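Local coordinates for proline dipeptidase (Streptococcus agalactiae, PDB 3OOO), which is probably a manganese-dependent hydrolase of the M24B peptidase family that acts on proline dipeptides, represented here by its N-terminal creatinase/prolidase domain alone, at residues H39-F44 with F74-S79; N81-I86 with Q114-G119; A20-P25 with N29-F34. All coordinates share one frame; numbering follows the deposited sequence. Where two conformers were deposited one is given.

How the contacts relate
The three contacts all lie in the creatinase/prolidase N-terminal domain: contact 1 joins a loop to edge strand 73-76, contact 2 packs helix on helix, and contact 3 packs strand 19-22 against helix 25-32. This chain does not include the peptidase domain of the whole protein. Contacts 1 and 2, with centres about 13 Å apart, touch directly: strand 73-76 leads into helix 82-89, and Phe44 CE2 lies 3.6 Å from Trp83 CZ3. Contacts 1 and 3, about 15 Å apart between centres, meet where Phe44 CD1 approaches Val21 CG1 at 3.6 Å. Contacts 2 and 3 lie on opposite sides of the chain's centre, about 19 Å apart between centres, without touching.

Contact 1. Residues H39-F44 with F74-S79; sequences HERQMF and FGYIDS
The backbones of 39-44 and 74-79 stay apart, Arg41 nearest Asp78 and Gln42 nearest Tyr76 with 8.7 Å between the CA atoms of each pair, so side chains must span the gap. They join the loop that enters strand 44-48 to strand 73-76 and the loop after it, this strand being an outermost one, within this chain, of the mixed sheet of the creatinase/prolidase N-terminal domain. Tyr76 supplies the buried half of the bridge. Its ring reaches across to the loop, and its hydroxyl OH accepts a hydrogen bond from Gln42 N at 2.9 Å. The N-H...O angle is 155°. The same OH lies 3.3 Å from Arg41 CB, while Gln42 O sits at the ring edge, near its plane. Gln42 lays CB and CG alongside the hydroxyl, then bends at chi2, which carries its amide away from the strand, NE2 packing on Trp83, while the side chain also touches Pro82 and Lys109. Phe56 of strand 54-58 meets the Tyr76 ring at a shallow tilt.

Nearer the solvent, the contact is ionic. Arg41 runs extended from CG to NE and presents the side of its guanidinium to Asp78, whose carboxylate is turned only 10° from the guanidinium plane. This near-coplanarity allows a two-pronged salt bridge that should restrain rotation of both groups. Both prongs are nearly straight, but their donors are placed differently: NH2 of Arg41 meets OD2 of Asp78 at 2.9 Å from the syn side, a little out of the carboxylate plane, whereas NE of Arg41 uses the syn lone pair of Asp78 OD1, also at 2.9 Å.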
loop_
_atom_site.group_PDB
_atom_site.type_symbol
_atom_site.label_atom_id
_atom_site.label_comp_id
_atom_site.label_asym_id
_atom_site.label_seq_id
_atom_site.Cartn_x
_atom_site.Cartn_y
_atom_site.Cartn_z
ATOM N N HIS A 39 -0.018 12.262 -1.516
ATOM C CA HIS A 39 0.476 11.351 -2.552
ATOM C C HIS A 39 1.793 10.675 -2.132
ATOM O O HIS A 39 1.781 9.907 -1.170
ATOM C CB HIS A 39 0.523 12.059 -3.909
ATOM C CG HIS A 39 -0.835 12.348 -4.459
ATOM N ND1 HIS A 39 -1.430 11.557 -5.420
ATOM C CD2 HIS A 39 -1.738 13.306 -4.146
ATOM C CE1 HIS A 39 -2.631 12.034 -5.693
ATOM N NE2 HIS A 39 -2.846 13.091 -4.931
ATOM N N GLU A 40 2.908 10.965 -2.807
ATOM C CA GLU A 40 4.208 10.343 -2.483
ATOM C C GLU A 40 4.816 10.867 -1.185
ATOM O O GLU A 40 5.593 10.164 -0.525
ATOM C CB GLU A 40 5.213 10.516 -3.631
ATOM C CG GLU A 40 6.535 9.755 -3.444
ATOM C CD GLU A 40 7.542 10.036 -4.542
ATOM O OE1 GLU A 40 7.149 10.025 -5.726
ATOM O OE2 GLU A 40 8.733 10.259 -4.224
ATOM N N ARG A 41 4.489 12.109 -0.843
ATOM C CA ARG A 41 4.967 12.705 0.400
ATOM C C ARG A 41 4.212 12.095 1.581
ATOM O O ARG A 41 3.234 11.363 1.402
ATOM C CB ARG A 41 4.815 14.226 0.382
ATOM C CG ARG A 41 5.783 14.941 -0.556
ATOM C CD ARG A 41 5.784 16.428 -0.245
ATOM N NE ARG A 41 6.628 17.217 -1.144
ATOM C CZ ARG A 41 6.210 17.756 -2.286
ATOM N NH1 ARG A 41 4.960 17.580 -2.702
ATOM N NH2 ARG A 41 7.057 18.469 -3.019
ATOM N N GLN A 42 4.674 12.403 2.788
ATOM C CA GLN A 42 4.143 11.760 3.984
ATOM C C GLN A 42 3.163 12.611 4.781
ATOM O O GLN A 42 3.401 13.798 5.019
ATOM C CB GLN A 42 5.279 11.339 4.931
ATOM C CG GLN A 42 6.407 10.513 4.310
ATOM C CD GLN A 42 5.914 9.331 3.495
ATOM O OE1 GLN A 42 4.892 8.715 3.815
ATOM N NE2 GLN A 42 6.647 9.007 2.430
HETATM N N MSE A 43 2.067 11.959 5.163
HETATM C CA MSE A 43 0.991 12.427 6.020
HETATM C C MSE A 43 0.748 11.267 7.064
HETATM O O MSE A 43 0.352 10.215 6.564
HETATM C CB MSE A 43 -0.285 12.604 5.098
HETATM C CG MSE A 43 -1.067 14.011 4.976
HETATM SE SE MSE A 43 -2.720 14.231 6.084
HETATM C CE MSE A 43 -3.751 12.752 5.322
ATOM N N PHE A 44 0.889 11.446 8.378
ATOM C CA PHE A 44 0.422 10.453 9.340
ATOM C C PHE A 44 -0.200 11.157 10.523
ATOM O O PHE A 44 0.322 12.171 11.002
ATOM C CB PHE A 44 1.575 9.587 9.864
ATOM C CG PHE A 44 2.276 8.784 8.801
ATOM C CD1 PHE A 44 1.646 7.693 8.191
ATOM C CD2 PHE A 44 3.565 9.120 8.411
ATOM C CE1 PHE A 44 2.300 6.955 7.205
ATOM C CE2 PHE A 44 4.225 8.392 7.426
ATOM C CZ PHE A 44 3.593 7.304 6.820
ATOM N N PHE A 74 3.685 18.682 13.258
ATOM C CA PHE A 74 5.030 18.947 12.752
ATOM C C PHE A 74 5.155 18.506 11.304
ATOM O O PHE A 74 4.279 17.827 10.777
ATOM C CB PHE A 74 6.135 18.375 13.666
ATOM C CG PHE A 74 6.258 16.874 13.649
ATOM C CD1 PHE A 74 7.419 16.270 13.149
ATOM C CD2 PHE A 74 5.254 16.060 14.167
ATOM C CE1 PHE A 74 7.568 14.882 13.144
ATOM C CE2 PHE A 74 5.388 14.662 14.154
ATOM C CZ PHE A 74 6.551 14.077 13.652
ATOM N N GLY A 75 6.234 18.926 10.659
ATOM C CA GLY A 75 6.394 18.669 9.245
ATOM C C GLY A 75 7.829 18.514 8.817
ATOM O O GLY A 75 8.753 18.592 9.631
ATOM N N TYR A 76 8.003 18.297 7.519
ATOM C CA TYR A 76 9.322 18.126 6.936
ATOM C C TYR A 76 9.382 18.775 5.560
ATOM O O TYR A 76 8.417 18.724 4.804
ATOM C CB TYR A 76 9.690 16.637 6.859
ATOM C CG TYR A 76 9.019 15.869 5.734
ATOM C CD1 TYR A 76 9.761 15.392 4.656
ATOM C CD2 TYR A 76 7.644 15.631 5.745
ATOM C CE1 TYR A 76 9.154 14.686 3.617
ATOM C CE2 TYR A 76 7.028 14.929 4.715
ATOM C CZ TYR A 76 7.788 14.463 3.658
ATOM O OH TYR A 76 7.177 13.775 2.644
ATOM N N ILE A 77 10.513 19.411 5.269
ATOM C CA ILE A 77 10.779 19.935 3.933
ATOM C C ILE A 77 11.394 18.827 3.076
ATOM O O ILE A 77 11.800 17.781 3.590
ATOM C CB ILE A 77 11.658 21.220 3.949
ATOM C CG1 ILE A 77 13.045 20.960 4.549
ATOM C CG2 ILE A 77 10.946 22.353 4.689
ATOM C CD1 ILE A 77 14.022 22.128 4.337
ATOM N N ASP A 78 11.456 19.054 1.769
ATOM C CA ASP A 78 11.822 17.984 0.840
ATOM C C ASP A 78 13.252 17.471 0.979
ATOM O O ASP A 78 13.552 16.344 0.582
ATOM C CB ASP A 78 11.540 18.405 -0.602
ATOM C CG ASP A 78 10.060 18.421 -0.923
ATOM O OD1 ASP A 78 9.267 17.777 -0.194
ATOM O OD2 ASP A 78 9.689 19.070 -1.925
ATOM N N SER A 79 14.125 18.305 1.530
ATOM C CA SER A 79 15.512 17.917 1.775
ATOM C C SER A 79 15.685 17.073 3.039
ATOM O O SER A 79 16.774 16.543 3.290
ATOM C CB SER A 79 16.408 19.149 1.841
ATOM O OG SER A 79 16.001 20.031 2.865
#

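Contact 2. Residues N81-I86 with Q114-G119; sequences NPWQKI and QTVFDG
Val116 divides its two methyl groups between Trp83 and Ile86, and no hydrogen bond crosses from 81-86 to 114-119. The closer-packed part is largely apolar. Val116 CG1, anti to the backbone N (chi1 173°), meets Ile86 CG2 at 3.8 Å, the two side chains crossing at about a right angle. The same CG1 also covers the centre of the Phe117 ring, 3.6 Å above its plane, in a direction roughly perpendicular to its approach to Ile86. The second branch, Val116 CG2, rests 3.6 Å from the carbonyl oxygen Trp83 O and lies near the plane of the indole, at its edge.

Toward solvent the fit is looser. Thr115 is exposed and brings OG1 only to 3.9 Å from Trp83 CB, a van der Waals approach; its hydroxyl is engaged instead with Gly112 O, one turn back in its own helix. The helix carrying Trp83 starts with Asn81 as N-cap: OD1 of Asn81 accepts from Gln84 N at 3.1 Å, the donor standing above the carbonyl plane, and takes a weaker bond from Trp83 N.

The contact thus joins the N-terminal part of helix 82-89 to the end of helix 107-116, with Ile86 also resting on Phe44 and Phe46 of strand 44-48 and on Phe56 of strand 54-58.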
loop_
_atom_site.group_PDB
_atom_site.type_symbol
_atom_site.label_atom_id
_atom_site.label_comp_id
_atom_site.label_asym_id
_atom_site.label_seq_id
_atom_site.Cartn_x
_atom_site.Cartn_y
_atom_site.Cartn_z
ATOM N N ASN A 81 14.742 13.792 5.530
ATOM C CA ASN A 81 14.262 12.423 5.576
ATOM C C ASN A 81 13.067 12.373 6.538
ATOM O O ASN A 81 13.232 12.622 7.741
ATOM C CB ASN A 81 15.402 11.515 6.054
ATOM C CG ASN A 81 15.011 10.050 6.143
ATOM O OD1 ASN A 81 13.921 9.697 6.585
ATOM N ND2 ASN A 81 15.929 9.183 5.743
ATOM N N PRO A 82 11.857 12.082 6.015
ATOM C CA PRO A 82 10.678 12.143 6.890
ATOM C C PRO A 82 10.698 11.091 7.992
ATOM O O PRO A 82 10.174 11.334 9.074
ATOM C CB PRO A 82 9.509 11.893 5.931
ATOM C CG PRO A 82 10.111 11.119 4.794
ATOM C CD PRO A 82 11.508 11.664 4.644
ATOM N N TRP A 83 11.306 9.940 7.724
ATOM C CA TRP A 83 11.380 8.865 8.715
ATOM C C TRP A 83 12.266 9.260 9.891
ATOM O O TRP A 83 11.915 9.003 11.047
ATOM C CB TRP A 83 11.835 7.556 8.065
ATOM C CG TRP A 83 11.110 7.318 6.784
ATOM C CD1 TRP A 83 11.633 7.369 5.522
ATOM C CD2 TRP A 83 9.711 7.059 6.628
ATOM N NE1 TRP A 83 10.649 7.131 4.592
ATOM C CE2 TRP A 83 9.460 6.938 5.243
ATOM C CE3 TRP A 83 8.645 6.903 7.525
ATOM C CZ2 TRP A 83 8.189 6.674 4.731
ATOM C CZ3 TRP A 83 7.380 6.636 7.016
ATOM C CH2 TRP A 83 7.162 6.523 5.627
ATOM N N GLN A 84 13.394 9.899 9.592
ATOM C CA GLN A 84 14.272 10.446 10.623
ATOM C C GLN A 84 13.568 11.560 11.395
ATOM O O GLN A 84 13.715 11.678 12.617
ATOM C CB GLN A 84 15.570 10.965 9.998
ATOM C CG GLN A 84 16.474 9.873 9.441
ATOM C CD GLN A 84 17.670 10.434 8.694
ATOM O OE1 GLN A 84 18.301 9.738 7.899
ATOM N NE2 GLN A 84 17.981 11.701 8.939
ATOM N N LYS A 85 12.802 12.381 10.671
ATOM C CA LYS A 85 12.057 13.476 11.287
ATOM C C LYS A 85 11.047 12.939 12.296
ATOM O O LYS A 85 10.928 13.463 13.405
ATOM C CB LYS A 85 11.345 14.313 10.220
ATOM C CG LYS A 85 10.833 15.650 10.718
ATOM C CD LYS A 85 11.981 16.628 10.914
ATOM C CE LYS A 85 11.499 17.904 11.567
ATOM N NZ LYS A 85 12.642 18.793 11.895
ATOM N N ILE A 86 10.322 11.896 11.902
ATOM C CA ILE A 86 9.352 11.256 12.785
ATOM C C ILE A 86 10.064 10.675 14.008
ATOM O O ILE A 86 9.629 10.884 15.141
ATOM C CB ILE A 86 8.547 10.154 12.048
ATOM C CG1 ILE A 86 7.672 10.774 10.952
ATOM C CG2 ILE A 86 7.702 9.331 13.035
ATOM C CD1 ILE A 86 7.193 9.767 9.892
ATOM N N GLN A 114 8.051 0.971 9.637
ATOM C CA GLN A 114 8.767 -0.116 10.304
ATOM C C GLN A 114 10.188 0.262 10.727
ATOM O O GLN A 114 10.728 -0.334 11.662
ATOM C CB GLN A 114 8.771 -1.378 9.440
ATOM C CG GLN A 114 7.404 -2.039 9.347
ATOM C CD GLN A 114 7.402 -3.262 8.452
ATOM O OE1 GLN A 114 7.490 -3.156 7.229
ATOM N NE2 GLN A 114 7.284 -4.433 9.062
ATOM N N THR A 115 10.786 1.252 10.062
ATOM C CA THR A 115 12.111 1.748 10.470
ATOM C C THR A 115 12.027 2.609 11.729
ATOM O O THR A 115 13.035 2.823 12.412
ATOM C CB THR A 115 12.842 2.559 9.357
ATOM O OG1 THR A 115 12.199 3.829 9.157
ATOM C CG2 THR A 115 12.893 1.774 8.046
ATOM N N VAL A 116 10.823 3.100 12.020
ATOM C CA VAL A 116 10.578 3.997 13.148
ATOM C C VAL A 116 10.095 3.228 14.373
ATOM O O VAL A 116 10.554 3.480 15.492
ATOM C CB VAL A 116 9.555 5.101 12.771
ATOM C CG1 VAL A 116 9.163 5.941 13.992
ATOM C CG2 VAL A 116 10.118 5.990 11.667
ATOM N N PHE A 117 9.175 2.294 14.157
ATOM C CA PHE A 117 8.571 1.547 15.256
ATOM C C PHE A 117 8.964 0.080 15.202
ATOM O O PHE A 117 8.721 -0.595 14.199
ATOM C CB PHE A 117 7.043 1.670 15.219
ATOM C CG PHE A 117 6.547 3.085 15.232
ATOM C CD1 PHE A 117 6.464 3.795 16.423
ATOM C CD2 PHE A 117 6.157 3.709 14.049
ATOM C CE1 PHE A 117 6.008 5.109 16.432
ATOM C CE2 PHE A 117 5.692 5.019 14.053
ATOM C CZ PHE A 117 5.619 5.719 15.245
ATOM N N ASP A 118 9.581 -0.393 16.285
ATOM C CA ASP A 118 9.913 -1.804 16.446
ATOM C C ASP A 118 8.770 -2.520 17.172
ATOM O O ASP A 118 8.831 -2.760 18.382
ATOM C CB ASP A 118 11.235 -1.957 17.206
ATOM C CG ASP A 118 11.712 -3.396 17.269
ATOM O OD1 ASP A 118 11.442 -4.156 16.314
ATOM O OD2 ASP A 118 12.357 -3.764 18.273
ATOM N N GLY A 119 7.720 -2.837 16.428
ATOM C CA GLY A 119 6.560 -3.522 16.975
ATOM C C GLY A 119 5.842 -4.252 15.865
ATOM O O GLY A 119 6.195 -4.113 14.690
#

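Contact 3. Residues A20-P25 with N29-F34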
loop_
_atom_site.group_PDB
_atom_site.type_symbol
_atom_site.label_atom_id
_atom_site.label_comp_id
_atom_site.label_asym_id
_atom_site.label_seq_id
_atom_site.Cartn_x
_atom_site.Cartn_y
_atom_site.Cartn_z
ATOM N N ALA A 20 -2.110 3.957 17.178
ATOM C CA ALA A 20 -2.730 3.812 15.863
ATOM C C ALA A 20 -2.178 4.898 14.955
ATOM O O ALA A 20 -2.019 6.053 15.363
ATOM C CB ALA A 20 -4.231 3.920 15.960
ATOM N N VAL A 21 -1.874 4.517 13.721
ATOM C CA VAL A 21 -1.322 5.448 12.746
ATOM C C VAL A 21 -2.286 5.529 11.575
ATOM O O VAL A 21 -2.505 4.533 10.878
ATOM C CB VAL A 21 0.063 4.979 12.236
ATOM C CG1 VAL A 21 0.630 5.970 11.227
ATOM C CG2 VAL A 21 1.043 4.788 13.391
ATOM N N PHE A 22 -2.880 6.701 11.378
ATOM C CA PHE A 22 -3.810 6.919 10.267
ATOM C C PHE A 22 -3.117 7.625 9.117
ATOM O O PHE A 22 -2.301 8.528 9.331
ATOM C CB PHE A 22 -5.039 7.699 10.740
ATOM C CG PHE A 22 -5.832 6.971 11.783
ATOM C CD1 PHE A 22 -6.771 6.016 11.407
ATOM C CD2 PHE A 22 -5.612 7.205 13.137
ATOM C CE1 PHE A 22 -7.497 5.318 12.359
ATOM C CE2 PHE A 22 -6.338 6.513 14.105
ATOM C CZ PHE A 22 -7.283 5.568 13.716
ATOM N N SER A 23 -3.424 7.192 7.898
ATOM C CA SER A 23 -2.749 7.717 6.710
ATOM C C SER A 23 -3.711 8.055 5.573
ATOM O O SER A 23 -3.359 8.810 4.672
ATOM C CB SER A 23 -1.702 6.713 6.222
ATOM O OG SER A 23 -2.287 5.452 5.943
ATOM N N ASP A 24 -4.906 7.474 5.601
ATOM C CA ASP A 24 -5.886 7.695 4.540
ATOM C C ASP A 24 -6.424 9.127 4.655
ATOM O O ASP A 24 -6.972 9.490 5.693
ATOM C CB ASP A 24 -7.012 6.655 4.674
ATOM C CG ASP A 24 -7.992 6.665 3.508
ATOM O OD1 ASP A 24 -8.269 7.731 2.929
ATOM O OD2 ASP A 24 -8.515 5.576 3.182
ATOM N N PRO A 25 -6.256 9.951 3.595
ATOM C CA PRO A 25 -6.751 11.331 3.626
ATOM C C PRO A 25 -8.229 11.428 4.016
ATOM O O PRO A 25 -8.623 12.349 4.723
ATOM C CB PRO A 25 -6.539 11.808 2.183
ATOM C CG PRO A 25 -5.375 11.011 1.705
ATOM C CD PRO A 25 -5.556 9.651 2.333
ATOM N N ASN A 29 -9.436 13.178 7.494
ATOM C CA ASN A 29 -10.447 14.225 7.398
ATOM C C ASN A 29 -11.679 13.919 8.251
ATOM O O ASN A 29 -12.210 14.807 8.914
ATOM C CB ASN A 29 -10.841 14.458 5.938
ATOM C CG ASN A 29 -11.755 15.654 5.763
ATOM O OD1 ASN A 29 -11.471 16.751 6.247
ATOM N ND2 ASN A 29 -12.858 15.449 5.052
ATOM N N TYR A 30 -12.121 12.661 8.239
ATOM C CA TYR A 30 -13.234 12.220 9.083
ATOM C C TYR A 30 -12.931 12.462 10.564
ATOM O O TYR A 30 -13.801 12.885 11.333
ATOM C CB TYR A 30 -13.544 10.739 8.820
ATOM C CG TYR A 30 -14.491 10.103 9.814
ATOM C CD1 TYR A 30 -15.860 10.344 9.750
ATOM C CD2 TYR A 30 -14.014 9.250 10.813
ATOM C CE1 TYR A 30 -16.736 9.759 10.659
ATOM C CE2 TYR A 30 -14.881 8.659 11.731
ATOM C CZ TYR A 30 -16.241 8.920 11.645
ATOM O OH TYR A 30 -17.111 8.342 12.545
ATOM N N LEU A 31 -11.686 12.207 10.955
ATOM C CA LEU A 31 -11.281 12.314 12.355
ATOM C C LEU A 31 -10.956 13.726 12.830
ATOM O O LEU A 31 -11.010 13.989 14.032
ATOM C CB LEU A 31 -10.086 11.399 12.638
ATOM C CG LEU A 31 -10.292 9.889 12.519
ATOM C CD1 LEU A 31 -8.958 9.173 12.699
ATOM C CD2 LEU A 31 -11.327 9.384 13.520
ATOM N N THR A 32 -10.603 14.621 11.904
ATOM C CA THR A 32 -10.025 15.924 12.272
ATOM C C THR A 32 -10.599 17.143 11.552
ATOM O O THR A 32 -10.433 18.268 12.026
ATOM C CB THR A 32 -8.492 15.968 12.035
ATOM O OG1 THR A 32 -8.220 15.949 10.626
ATOM C CG2 THR A 32 -7.776 14.808 12.731
ATOM N N GLY A 33 -11.227 16.932 10.398
ATOM C CA GLY A 33 -11.675 18.036 9.545
ATOM C C GLY A 33 -10.596 18.602 8.635
ATOM O O GLY A 33 -10.838 19.554 7.888
ATOM N N PHE A 34 -9.398 18.021 8.704
ATOM C CA PHE A 34 -8.280 18.425 7.860
ATOM C C PHE A 34 -8.117 17.417 6.730
ATOM O O PHE A 34 -7.878 16.233 6.989
ATOM C CB PHE A 34 -6.993 18.521 8.698
ATOM C CG PHE A 34 -5.743 18.780 7.888
ATOM C CD1 PHE A 34 -5.458 20.053 7.395
ATOM C CD2 PHE A 34 -4.839 17.749 7.633
ATOM C CE1 PHE A 34 -4.304 20.293 6.649
ATOM C CE2 PHE A 34 -3.677 17.979 6.891
ATOM C CZ PHE A 34 -3.409 19.257 6.395
HETATM O O HOH W 1 -6.672 14.222 5.372
#
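Leu31 sets one methyl squarely over the face of the Phe22 ring, the side chains crossing at about a right angle. Leu31 CD1 stands 3.8 Å from the ring centroid and only 5° off the ring normal, a CH-pi contact in which all six ring carbons lie at nearly equal distance from the methyl. With CG beside the backbone N (chi1 -65°) and an extended chi2, Leu31 projects this branch from the helix onto the strand's aromatic ring.

Where the strand gives way to the helix, backbone atoms take over. Asn29 N donates to Pro25 O at 3.0 Å, an i to i+4 helical bond, and a water also donates to Pro25 O. The same water donates to Phe34 O at 2.8 Å, so it links the first turn of the helix to the chain beyond its end. There Thr32 OG1 accepts from Phe34 N at 3.1 Å, forming an ST turn around Gly33, the first residue to leave helical backbone angles, with positive phi.

Strand 19-22 passes into helix 25-32 here, with Asp24 as N-cap through its bond to Val26 N. Ile8 of helix 3-14 touches both Phe22 and Leu31, while Val47 of strand 44-48 borders Phe22.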